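Local coordinates for phage tail sheath protein (Desulfitobacterium hafniense, PDB 3HXL) that probably assembles in many copies into the contractile sheath that surrounds the tail tube of a phage or phage-like particle, at residues 53-58 and 77-82; 133-136 and 142-145; 267-272 and 286-291; 348-353 and 429-434; 389-392 and 398-401. All blocks are in the same frame, centred on the assembly; numbering follows the deposited sequence.

Following the chain, interaction 1 is the first to close, joining the turn after strand 51-54 to the exit of helix 73-78. Interaction 2 closes a short hairpin in the beta-sandwich domain, and interaction 3 then returns a loop onto helix 263-276. These three are in series, yet interactions 1 and 3 touch in space: Lys80 meets Glu290 and Arg81 meets Asp289, linking two regions of the central part of the chain. Interaction 4 spans 75 residues of the C-terminal domain and encloses interaction 5, and the two touch where Ile353 packs on Leu390. Interaction 2 stands far apart, its centre about 62 Å from that of interaction 5.

Interaction 1: residues 53-58 and 77-82; sequences IEAGDD and EALKRA
Leu79 lays its two methyl branches against the end of strand 51-54 and the turn that follows it. CD1 of Leu79 meets CG2 of Ile53 at 3.8 Å, the two side chains crossing at about a right angle. The other branch, CD2, lies 4.1 Å from Ala55 N and covers the backbone there as much as the Ala55 methyl. With CG of Leu79 anti to its carbonyl carbon (chi1 -74°), the fork opens toward both partners at once. Ala55 CB also rests 3.8 Å from Ala82 O, so Ala55 touches the second segment at Leu79 and again at Ala82. The turn itself is a type II beta turn from Glu54 to Asp57, closed by Asp57 N to Glu54 O at 2.9 Å. A second bond tightens it: Glu54 N reaches Asp57 OD2 at 2.7 Å, arriving from above the carboxylate plane. In the other segment Lys80 NZ binds Glu77 OE1 at 2.8 Å, on the syn lone pair, and NZ also forms a salt bridge with Glu290. Ile53 and Ala55 make backbone hydrogen bonds to Leu85 of the antiparallel strand 84-89 and to Lys83 just before it, and Leu85 also touches Leu79. The join therefore belongs to the alpha-beta part of the chain where helix 73-78 runs into strand 84-89. No hydrogen bond crosses between the segments and about 160 Å² is buried, which implies that they are joined by van der Waals contact, mostly between apolar groups; the hydrogen bonds of Asp57 shape the turn, while the second segment's charged groups also bond elsewhere in the chain.

Interaction 2: residues 133-136 and 142-145; sequences VSTL and LDKQ
Leu142 begins the pairing by giving its N-H to Thr135 O at 3.0 Å, a bond lying nearly along the C=O axis. Asp143 follows, and its carbonyl O accepts Thr135 N at 2.9 Å; since Leu142 and Asp143 both stand opposite Thr135, the second strand carries one extra residue here. The CG of Asp143 is anti to its own N (chi1 -173°), which turns the carboxylate along the face shared with Thr135 and Gln145. There Asp143 OD2 collects several donors: Gln145 NE2 reaches its syn lone pair at 2.9 Å, almost straight at 176°, while a water and Asn156 ND2 also bond to it. That water donates to Val133 O too and accepts from Thr135 OG1 at 2.7 Å, bridging the two strands. Lys144 lies on the other face, in a non-hydrogen-bonded pair with Ser134. Its CG passes 3.3 Å from Ser134 OG, whose bond partner is Glu141 OE1, and bends at chi3 and chi4 then lead the ammonium end away. Gln145 continues the regular pairing begun at Lys144: Val133 N donates to its O at 2.8 Å, and its own N returns a bond to Val133 O at 2.9 Å. Beyond CG the chain is extended, and NE2 has a further acceptor in Ala154 O. Val133 and Gln145 also touch Leu153 and Phe161 on the face of Thr135 and Asp143. The strand directions differ by 171°, and with two residues facing one this is an antiparallel beta hairpin with a classic bulge, at one margin of the four-stranded sheet in the beta-sandwich domain.

Interaction 3: residues 267-272 and 286-291; sequences TAWVAG and QGYDEA
Trp269 and Tyr288 make a face-to-face stack: the five-membered ring of the indole and the phenol ring have centroids 4.0 Å apart and planes inclined at 24°. The two side chains run past each other in opposite directions, each with CG anti to its backbone N. The phenol end therefore reaches the root of the indole, where Tyr288 CE2 comes to 3.3 Å from Trp269 CB. The backbone end of Tyr288 lies over the same indole face farther out, with Tyr288 CA 4.0 Å from the centroid of the six-membered ring in a CH-pi contact. At the indole edge Trp269 NE1 donates to Asp289 OD1 at 2.8 Å. The oxygen lies 4° from the ring plane and receives the bond on its anti side, which would restrict rotation of the indole along with the stack. Trp269 projects from helix 263-276 of the subtilisin-like domain, while Tyr288 opens a type II beta turn to Ala291, closed by Ala291 N to Tyr288 O at 2.9 Å. A water adds a second link, accepting from Trp269 N at 2.8 Å and donating to Tyr288 OH at 2.9 Å. Farther out, Tyr288 OH is hydrogen-bonded to Glu77 OE1, and Val253 and Leu255 of strand 246-255 touch the tyrosine side chain. Asp289 OD1 is shared with Arg81 NE in a salt bridge, an arrangement consistent with the guanidinium charge helping to hold the carboxylate in place, and the side chains of Lys80 and Arg81 pack on Trp269.

Interaction 4: residues 348-353 and 429-434; sequences RVLDGI and EKIYVR
Helix 344-364 packs against strand 431-438, an outermost strand of the three-stranded antiparallel sheet of the C-terminal domain, through Leu350 and Ile353 on the helix and Ile431 and Val433 on the strand. Leu350 and Ile431 reach toward each other tip to tip, with Leu350 CD1 at 3.9 Å from Ile431 CD1. The second branch, Leu350 CD2, lies 4.2 Å from the same Ile431 CD1, so that methyl sits against both arms of the leucine fork. Ile431 keeps CG1 anti to its carbonyl carbon (chi1 -67°), and a chi2 near 180° carries CD1 straight out to the helix. One helical turn on, Ile353 CG2 stands 4.3 Å from Val433 CG1, a looser touch. The spacing matches: residues three apart on the helix meet residues two apart on the strand. Tyr432, between the two strand residues, and Arg434, just after, point to the other face, where Arg434 NH2 donates to Tyr432 OH at 3.0 Å and Glu419 OE2 also bonds that hydroxyl. Ile431 and Val433 are held in the sheet by backbone bonds to Ala422 and Ala420, and Ile353 leans on Tyr386 and Leu390 of helix 373-392. About 153 Å² is buried between the segments without a hydrogen bond. The contact is methyl to methyl, so what joins these two segments is probably water exclusion and dispersion, with no directional bond between them.

Interaction 5: residues 389-392 and 398-401; sequences TLQD and NFDG
The flat amide of Gln391 and the ring of Phe399 are inclined at 68°, the end of the amide standing at the ring edge. Phe399 CB lies above the amide plane, 3.8 Å from Gln391 CD, and the two side chains cross obliquely. Gln391 NE2 as modelled is 3.1 Å from Asn398 N, near the amide plane, and 2.7 Å from Phe399 N, raised above it on the side of Phe399 CB. The atom modelled as Gln391 OE1 is 3.3 Å from Phe399 O. These pairings set nitrogen beside nitrogen and oxygen beside oxygen, the evidence that the amide has probably been built turned over. With its ends exchanged, its oxygen might accept from the two backbone nitrogens, but the model does not settle these bonds. Gln391 is extended, with CG anti to its backbone N (chi1 -174°), which carries the amide off the helix to the loop. The contact lies where helix 373-392 of the C-terminal domain ends and a loop leads on to strand 405-408, the chain turning back so that Phe399 faces the helix it has just left. Asn398 has a left-handed backbone conformation (phi 55°), which brings its N and Phe399 N to the same end of the amide. Beyond its CB, the Phe399 side chain leads away from Gln391 and touches Ile384, Met387 and Asn388 of helix 373-392. The loop is braced locally by Asp400 N to Asp404 OD1 and by Asp400 OD1 to Gln402 N, while Gln391 also touches Ile396.

Interaction 1: residues 53-58 and 77-82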
# COMPACT_ATOMS: atom_id res chain seq x y z
N ILE A 53 -8.65 -1.98 1.70
CA ILE A 53 -9.53 -1.38 0.71
C ILE A 53 -9.16 -1.90 -0.67
O ILE A 53 -8.01 -1.77 -1.10
CB ILE A 53 -9.42 0.15 0.72
CG1 ILE A 53 -9.74 0.68 2.11
CG2 ILE A 53 -10.35 0.75 -0.34
CD1 ILE A 53 -9.59 2.17 2.27
N GLU A 54 -10.12 -2.50 -1.36
CA GLU A 54 -9.88 -3.00 -2.70
C GLU A 54 -10.24 -1.87 -3.66
O GLU A 54 -11.13 -1.07 -3.38
CB GLU A 54 -10.77 -4.22 -2.99
CG GLU A 54 -10.69 -5.37 -1.99
CD GLU A 54 -9.28 -5.89 -1.78
OE1 GLU A 54 -8.55 -6.11 -2.78
OE2 GLU A 54 -8.89 -6.11 -0.60
N ALA A 55 -9.53 -1.78 -4.78
CA ALA A 55 -9.81 -0.73 -5.74
C ALA A 55 -11.29 -0.81 -6.11
O ALA A 55 -11.83 -1.90 -6.29
CB ALA A 55 -8.95 -0.91 -6.99
N GLY A 56 -11.95 0.34 -6.19
CA GLY A 56 -13.36 0.35 -6.53
C GLY A 56 -14.29 0.29 -5.33
O GLY A 56 -15.48 0.60 -5.44
N ASP A 57 -13.76 -0.10 -4.17
CA ASP A 57 -14.58 -0.18 -2.96
C ASP A 57 -15.14 1.17 -2.54
O ASP A 57 -14.53 2.21 -2.77
CB ASP A 57 -13.76 -0.72 -1.77
CG ASP A 57 -13.61 -2.23 -1.80
OD1 ASP A 57 -14.25 -2.90 -2.64
OD2 ASP A 57 -12.83 -2.74 -0.96
N ASP A 58 -16.31 1.14 -1.92
CA ASP A 58 -16.93 2.36 -1.42
C ASP A 58 -16.23 2.56 -0.08
O ASP A 58 -16.24 1.68 0.77
CB ASP A 58 -18.44 2.14 -1.21
CG ASP A 58 -19.13 3.35 -0.62
OD1 ASP A 58 -18.54 4.45 -0.63
OD2 ASP A 58 -20.29 3.21 -0.16
N GLU A 77 -5.22 8.28 -5.01
CA GLU A 77 -4.02 8.16 -5.83
C GLU A 77 -3.34 6.79 -5.75
O GLU A 77 -2.93 6.24 -6.77
CB GLU A 77 -3.01 9.25 -5.46
CG GLU A 77 -3.56 10.66 -5.65
CD GLU A 77 -4.12 10.88 -7.05
OE1 GLU A 77 -3.33 10.93 -8.01
OE2 GLU A 77 -5.36 11.01 -7.18
N ALA A 78 -3.24 6.23 -4.54
CA ALA A 78 -2.61 4.93 -4.36
C ALA A 78 -3.38 3.84 -5.10
O ALA A 78 -2.79 2.89 -5.61
CB ALA A 78 -2.54 4.58 -2.88
N LEU A 79 -4.70 3.98 -5.15
CA LEU A 79 -5.51 2.97 -5.81
C LEU A 79 -5.69 3.19 -7.31
O LEU A 79 -6.48 2.49 -7.94
CB LEU A 79 -6.86 2.85 -5.10
CG LEU A 79 -6.70 2.11 -3.75
CD1 LEU A 79 -7.96 2.21 -2.92
CD2 LEU A 79 -6.35 0.64 -4.02
N LYS A 80 -4.96 4.14 -7.89
CA LYS A 80 -5.05 4.35 -9.33
C LYS A 80 -4.38 3.17 -10.03
O LYS A 80 -4.84 2.72 -11.07
CB LYS A 80 -4.37 5.67 -9.74
CG LYS A 80 -5.29 6.88 -9.62
CD LYS A 80 -4.61 8.20 -9.95
CE LYS A 80 -5.63 9.34 -9.97
NZ LYS A 80 -5.01 10.67 -10.23
N ARG A 81 -3.31 2.64 -9.43
CA ARG A 81 -2.60 1.51 -10.03
C ARG A 81 -2.58 0.25 -9.17
O ARG A 81 -2.38 -0.85 -9.69
CB ARG A 81 -1.16 1.91 -10.37
CG ARG A 81 -1.02 3.05 -11.38
CD ARG A 81 -1.38 2.60 -12.79
NE ARG A 81 -1.00 3.57 -13.82
CZ ARG A 81 0.04 3.43 -14.64
NH1 ARG A 81 0.81 2.35 -14.57
NH2 ARG A 81 0.29 4.35 -15.56
N ALA A 82 -2.77 0.39 -7.86
CA ALA A 82 -2.76 -0.76 -6.96
C ALA A 82 -4.13 -1.42 -6.91
O ALA A 82 -5.14 -0.77 -7.15
CB ALA A 82 -2.33 -0.33 -5.57

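Interaction 2: residues 133-136 and 142-145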
# COMPACT_ATOMS: atom_id res chain seq x y z
N VAL A 133 -35.35 11.36 15.86
CA VAL A 133 -33.95 11.71 16.09
C VAL A 133 -33.16 11.47 14.82
O VAL A 133 -32.96 10.33 14.39
CB VAL A 133 -33.34 10.87 17.24
CG1 VAL A 133 -31.92 11.34 17.54
CG2 VAL A 133 -34.21 10.99 18.48
N SER A 134 -32.70 12.55 14.21
CA SER A 134 -31.95 12.45 12.97
C SER A 134 -30.50 12.86 13.14
O SER A 134 -30.17 13.76 13.92
CB SER A 134 -32.62 13.30 11.89
OG SER A 134 -33.93 12.81 11.62
N THR A 135 -29.63 12.17 12.41
CA THR A 135 -28.20 12.46 12.44
C THR A 135 -27.84 13.07 11.10
O THR A 135 -28.03 12.45 10.05
CB THR A 135 -27.38 11.17 12.65
OG1 THR A 135 -27.81 10.52 13.85
CG2 THR A 135 -25.89 11.49 12.77
N LEU A 136 -27.35 14.31 11.13
CA LEU A 136 -26.97 15.01 9.92
C LEU A 136 -25.47 15.14 9.79
O LEU A 136 -24.76 15.35 10.78
CB LEU A 136 -27.59 16.41 9.89
CG LEU A 136 -29.06 16.56 9.45
CD1 LEU A 136 -29.96 15.73 10.33
CD2 LEU A 136 -29.44 18.03 9.50
N LEU A 142 -28.43 11.35 7.30
CA LEU A 142 -27.99 10.00 6.93
C LEU A 142 -28.62 8.92 7.81
O LEU A 142 -28.45 7.74 7.55
CB LEU A 142 -26.47 9.91 6.99
CG LEU A 142 -25.70 10.94 6.15
CD1 LEU A 142 -24.21 10.71 6.30
CD2 LEU A 142 -26.12 10.83 4.69
N ASP A 143 -29.34 9.34 8.85
CA ASP A 143 -30.02 8.39 9.73
C ASP A 143 -31.19 9.08 10.43
O ASP A 143 -31.13 10.27 10.75
CB ASP A 143 -29.06 7.82 10.79
CG ASP A 143 -29.70 6.71 11.62
OD1 ASP A 143 -30.20 5.72 11.03
OD2 ASP A 143 -29.71 6.81 12.87
N LYS A 144 -32.26 8.32 10.64
CA LYS A 144 -33.45 8.84 11.31
C LYS A 144 -34.10 7.71 12.10
O LYS A 144 -34.41 6.66 11.55
CB LYS A 144 -34.44 9.42 10.29
CG LYS A 144 -35.65 10.12 10.93
CD LYS A 144 -36.40 11.00 9.93
CE LYS A 144 -37.11 10.18 8.86
NZ LYS A 144 -38.25 9.39 9.41
N GLN A 145 -34.27 7.94 13.40
CA GLN A 145 -34.87 6.95 14.27
C GLN A 145 -36.03 7.57 15.05
O GLN A 145 -35.89 8.63 15.66
CB GLN A 145 -33.83 6.41 15.25
CG GLN A 145 -32.70 5.62 14.59
CD GLN A 145 -31.68 5.13 15.59
OE1 GLN A 145 -32.03 4.55 16.63
NE2 GLN A 145 -30.40 5.34 15.29
O HOH W 1 -30.24 9.41 14.06

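Interaction 3: residues 267-272 and 286-291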
# COMPACT_ATOMS: atom_id res chain seq x y z
N THR A 267 4.20 10.14 -3.59
CA THR A 267 4.66 8.82 -3.19
C THR A 267 3.50 7.82 -3.22
O THR A 267 3.71 6.63 -3.44
CB THR A 267 5.27 8.80 -1.76
OG1 THR A 267 4.27 9.14 -0.79
CG2 THR A 267 6.44 9.78 -1.65
N ALA A 268 2.28 8.31 -3.00
CA ALA A 268 1.10 7.44 -2.99
C ALA A 268 0.93 6.75 -4.34
O ALA A 268 0.83 5.52 -4.41
CB ALA A 268 -0.15 8.27 -2.66
N TRP A 269 0.88 7.54 -5.41
CA TRP A 269 0.73 6.96 -6.75
C TRP A 269 1.94 6.12 -7.13
O TRP A 269 1.80 5.02 -7.67
CB TRP A 269 0.56 8.07 -7.80
CG TRP A 269 0.36 7.53 -9.19
CD1 TRP A 269 -0.83 7.19 -9.78
CD2 TRP A 269 1.38 7.24 -10.15
NE1 TRP A 269 -0.61 6.71 -11.05
CE2 TRP A 269 0.74 6.73 -11.31
CE3 TRP A 269 2.78 7.36 -10.16
CZ2 TRP A 269 1.44 6.34 -12.45
CZ3 TRP A 269 3.48 6.97 -11.30
CH2 TRP A 269 2.80 6.47 -12.44
N VAL A 270 3.14 6.63 -6.85
CA VAL A 270 4.34 5.88 -7.19
C VAL A 270 4.35 4.50 -6.53
O VAL A 270 4.72 3.50 -7.17
CB VAL A 270 5.63 6.65 -6.81
CG1 VAL A 270 6.86 5.81 -7.14
CG2 VAL A 270 5.68 7.96 -7.57
N ALA A 271 3.95 4.44 -5.27
CA ALA A 271 3.90 3.18 -4.53
C ALA A 271 2.84 2.26 -5.12
O ALA A 271 3.06 1.06 -5.27
CB ALA A 271 3.60 3.45 -3.06
N GLY A 272 1.69 2.84 -5.45
CA GLY A 272 0.61 2.05 -6.03
C GLY A 272 0.99 1.52 -7.40
O GLY A 272 0.71 0.37 -7.73
N GLN A 286 5.88 6.14 -18.45
CA GLN A 286 4.45 5.92 -18.31
C GLN A 286 4.02 7.24 -17.69
O GLN A 286 4.79 7.88 -16.97
CB GLN A 286 4.13 4.77 -17.35
CG GLN A 286 4.48 3.38 -17.88
CD GLN A 286 3.66 2.29 -17.20
OE1 GLN A 286 4.09 1.14 -17.10
NE2 GLN A 286 2.46 2.65 -16.75
N GLY A 287 2.80 7.66 -17.97
CA GLY A 287 2.34 8.92 -17.41
C GLY A 287 1.62 8.74 -16.09
O GLY A 287 0.97 7.72 -15.86
N TYR A 288 1.77 9.72 -15.21
CA TYR A 288 1.10 9.71 -13.92
C TYR A 288 -0.37 9.93 -14.25
O TYR A 288 -0.74 10.99 -14.74
CB TYR A 288 1.62 10.86 -13.06
CG TYR A 288 1.00 10.96 -11.68
CD1 TYR A 288 -0.38 11.16 -11.53
CD2 TYR A 288 1.78 10.88 -10.53
CE1 TYR A 288 -0.95 11.26 -10.26
CE2 TYR A 288 1.22 10.99 -9.27
CZ TYR A 288 -0.14 11.18 -9.13
OH TYR A 288 -0.69 11.25 -7.87
N ASP A 289 -1.22 8.95 -13.97
CA ASP A 289 -2.64 9.05 -14.28
C ASP A 289 -3.31 10.34 -13.80
O ASP A 289 -3.28 10.66 -12.61
CB ASP A 289 -3.39 7.85 -13.70
CG ASP A 289 -2.75 6.54 -14.09
OD1 ASP A 289 -2.10 5.91 -13.22
OD2 ASP A 289 -2.90 6.13 -15.26
N GLU A 290 -3.91 11.06 -14.74
CA GLU A 290 -4.64 12.32 -14.45
C GLU A 290 -3.75 13.57 -14.44
O GLU A 290 -4.26 14.69 -14.36
CB GLU A 290 -5.46 12.21 -13.14
CG GLU A 290 -6.35 13.42 -12.81
CD GLU A 290 -7.15 13.26 -11.52
OE1 GLU A 290 -6.93 12.28 -10.79
OE2 GLU A 290 -8.01 14.13 -11.25
N ALA A 291 -2.44 13.39 -14.54
CA ALA A 291 -1.52 14.53 -14.50
C ALA A 291 -1.28 15.17 -15.86
O ALA A 291 -1.18 14.49 -16.87
CB ALA A 291 -0.19 14.09 -13.90
O HOH W 2 0.04 10.26 -5.28

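Interaction 4: residues 348-353 and 429-434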
# COMPACT_ATOMS: atom_id res chain seq x y z
N ARG A 348 11.55 -6.10 -9.43
CA ARG A 348 10.30 -6.87 -9.44
C ARG A 348 10.53 -8.32 -9.86
O ARG A 348 9.97 -9.24 -9.26
CB ARG A 348 9.25 -6.24 -10.36
CG ARG A 348 8.56 -5.00 -9.79
CD ARG A 348 7.39 -4.52 -10.69
NE ARG A 348 7.78 -3.66 -11.80
CZ ARG A 348 8.16 -2.39 -11.67
NH1 ARG A 348 8.20 -1.82 -10.47
NH2 ARG A 348 8.46 -1.67 -12.75
N VAL A 349 11.35 -8.54 -10.88
CA VAL A 349 11.58 -9.91 -11.31
C VAL A 349 12.37 -10.70 -10.26
O VAL A 349 12.06 -11.86 -9.98
CB VAL A 349 12.28 -9.98 -12.68
CG1 VAL A 349 13.55 -9.18 -12.67
CG2 VAL A 349 12.55 -11.44 -13.03
N LEU A 350 13.37 -10.06 -9.66
CA LEU A 350 14.18 -10.72 -8.65
C LEU A 350 13.39 -10.95 -7.36
O LEU A 350 13.51 -12.01 -6.73
CB LEU A 350 15.45 -9.92 -8.37
CG LEU A 350 16.41 -9.77 -9.55
CD1 LEU A 350 17.70 -9.12 -9.07
CD2 LEU A 350 16.72 -11.14 -10.17
N ASP A 351 12.59 -9.96 -6.95
CA ASP A 351 11.78 -10.13 -5.75
C ASP A 351 10.76 -11.23 -6.02
O ASP A 351 10.39 -11.99 -5.12
CB ASP A 351 11.06 -8.82 -5.37
CG ASP A 351 12.00 -7.76 -4.83
OD1 ASP A 351 13.22 -8.04 -4.70
OD2 ASP A 351 11.53 -6.64 -4.54
N GLY A 352 10.31 -11.32 -7.27
CA GLY A 352 9.35 -12.35 -7.64
C GLY A 352 9.97 -13.73 -7.50
O GLY A 352 9.35 -14.66 -6.99
N ILE A 353 11.21 -13.86 -7.96
CA ILE A 353 11.93 -15.13 -7.86
C ILE A 353 12.07 -15.49 -6.40
O ILE A 353 11.81 -16.63 -5.99
CB ILE A 353 13.32 -15.03 -8.51
CG1 ILE A 353 13.18 -14.95 -10.03
CG2 ILE A 353 14.18 -16.23 -8.10
CD1 ILE A 353 14.50 -14.75 -10.76
N GLU A 429 23.15 -7.97 -18.89
CA GLU A 429 24.06 -8.74 -18.05
C GLU A 429 23.26 -9.76 -17.24
O GLU A 429 22.24 -9.42 -16.64
CB GLU A 429 24.83 -7.79 -17.13
CG GLU A 429 25.86 -8.46 -16.25
CD GLU A 429 26.73 -7.45 -15.53
OE1 GLU A 429 27.48 -6.71 -16.21
OE2 GLU A 429 26.68 -7.40 -14.28
N LYS A 430 23.73 -11.01 -17.23
CA LYS A 430 23.06 -12.09 -16.51
C LYS A 430 23.18 -11.89 -15.01
O LYS A 430 24.12 -11.28 -14.52
CB LYS A 430 23.69 -13.44 -16.87
CG LYS A 430 24.30 -13.52 -18.26
CD LYS A 430 24.82 -14.92 -18.59
CE LYS A 430 25.94 -15.36 -17.64
NZ LYS A 430 26.44 -16.71 -18.00
N ILE A 431 22.21 -12.43 -14.26
CA ILE A 431 22.24 -12.32 -12.81
C ILE A 431 22.32 -13.71 -12.19
O ILE A 431 21.57 -14.61 -12.57
CB ILE A 431 20.99 -11.58 -12.28
CG1 ILE A 431 21.03 -10.12 -12.74
CG2 ILE A 431 20.95 -11.66 -10.75
CD1 ILE A 431 19.80 -9.32 -12.36
N TYR A 432 23.25 -13.87 -11.25
CA TYR A 432 23.46 -15.13 -10.55
C TYR A 432 22.46 -15.25 -9.41
O TYR A 432 22.29 -14.32 -8.62
CB TYR A 432 24.89 -15.18 -10.00
CG TYR A 432 25.17 -16.35 -9.07
CD1 TYR A 432 25.19 -17.66 -9.54
CD2 TYR A 432 25.40 -16.13 -7.71
CE1 TYR A 432 25.44 -18.73 -8.68
CE2 TYR A 432 25.65 -17.19 -6.84
CZ TYR A 432 25.66 -18.49 -7.33
OH TYR A 432 25.91 -19.53 -6.46
N VAL A 433 21.79 -16.39 -9.34
CA VAL A 433 20.79 -16.65 -8.30
C VAL A 433 21.21 -17.88 -7.51
O VAL A 433 21.37 -18.96 -8.08
CB VAL A 433 19.40 -16.91 -8.92
CG1 VAL A 433 18.38 -17.17 -7.83
CG2 VAL A 433 18.99 -15.73 -9.78
N ARG A 434 21.40 -17.71 -6.21
CA ARG A 434 21.80 -18.81 -5.35
C ARG A 434 20.72 -19.06 -4.31
O ARG A 434 20.36 -18.16 -3.55
CB ARG A 434 23.13 -18.49 -4.66
CG ARG A 434 23.64 -19.58 -3.73
CD ARG A 434 24.81 -19.08 -2.89
NE ARG A 434 25.44 -20.16 -2.13
CZ ARG A 434 26.13 -21.15 -2.68
NH1 ARG A 434 26.68 -22.09 -1.92
NH2 ARG A 434 26.29 -21.20 -4.00

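Interaction 5: residues 389-392 and 398-401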
# COMPACT_ATOMS: atom_id res chain seq x y z
N THR A 389 8.45 -19.95 -17.44
CA THR A 389 7.24 -19.14 -17.38
C THR A 389 7.59 -17.65 -17.39
O THR A 389 6.89 -16.84 -18.00
CB THR A 389 6.42 -19.45 -16.11
OG1 THR A 389 6.05 -20.83 -16.12
CG2 THR A 389 5.17 -18.59 -16.04
N LEU A 390 8.69 -17.30 -16.72
CA LEU A 390 9.13 -15.91 -16.69
C LEU A 390 9.59 -15.49 -18.08
O LEU A 390 9.37 -14.35 -18.50
CB LEU A 390 10.29 -15.73 -15.70
CG LEU A 390 9.95 -15.68 -14.21
CD1 LEU A 390 11.22 -15.53 -13.39
CD2 LEU A 390 9.02 -14.51 -13.95
N GLN A 391 10.22 -16.41 -18.79
CA GLN A 391 10.70 -16.11 -20.14
C GLN A 391 9.54 -15.98 -21.11
O GLN A 391 9.58 -15.16 -22.03
CB GLN A 391 11.66 -17.21 -20.60
CG GLN A 391 12.32 -16.92 -21.94
CD GLN A 391 13.43 -17.91 -22.24
OE1 GLN A 391 13.21 -19.12 -22.25
NE2 GLN A 391 14.63 -17.39 -22.50
N ASP A 392 8.49 -16.77 -20.89
CA ASP A 392 7.31 -16.72 -21.75
C ASP A 392 6.57 -15.39 -21.65
O ASP A 392 5.98 -14.93 -22.63
CB ASP A 392 6.33 -17.85 -21.41
CG ASP A 392 6.88 -19.22 -21.73
OD1 ASP A 392 7.61 -19.36 -22.74
OD2 ASP A 392 6.57 -20.17 -20.98
N ASN A 398 16.88 -15.33 -22.84
CA ASN A 398 18.04 -16.20 -23.00
C ASN A 398 18.17 -17.23 -21.89
O ASN A 398 19.28 -17.54 -21.46
CB ASN A 398 19.31 -15.36 -23.08
CG ASN A 398 19.22 -14.25 -24.11
OD1 ASN A 398 18.70 -14.45 -25.21
ND2 ASN A 398 19.75 -13.07 -23.77
N PHE A 399 17.05 -17.77 -21.42
CA PHE A 399 17.11 -18.78 -20.37
C PHE A 399 17.13 -20.16 -21.01
O PHE A 399 16.20 -20.53 -21.73
CB PHE A 399 15.91 -18.69 -19.43
CG PHE A 399 15.89 -19.79 -18.40
CD1 PHE A 399 16.78 -19.76 -17.34
CD2 PHE A 399 15.03 -20.87 -18.54
CE1 PHE A 399 16.83 -20.81 -16.42
CE2 PHE A 399 15.06 -21.93 -17.62
CZ PHE A 399 15.96 -21.89 -16.56
N ASP A 400 18.18 -20.92 -20.73
CA ASP A 400 18.32 -22.27 -21.27
C ASP A 400 18.26 -23.27 -20.11
O ASP A 400 19.24 -23.45 -19.39
CB ASP A 400 19.67 -22.41 -21.99
CG ASP A 400 19.74 -23.66 -22.86
OD1 ASP A 400 19.06 -24.66 -22.53
OD2 ASP A 400 20.48 -23.64 -23.86
N GLY A 401 17.10 -23.90 -19.94
CA GLY A 401 16.93 -24.86 -18.87
C GLY A 401 17.92 -26.01 -18.91
O GLY A 401 18.09 -26.73 -17.93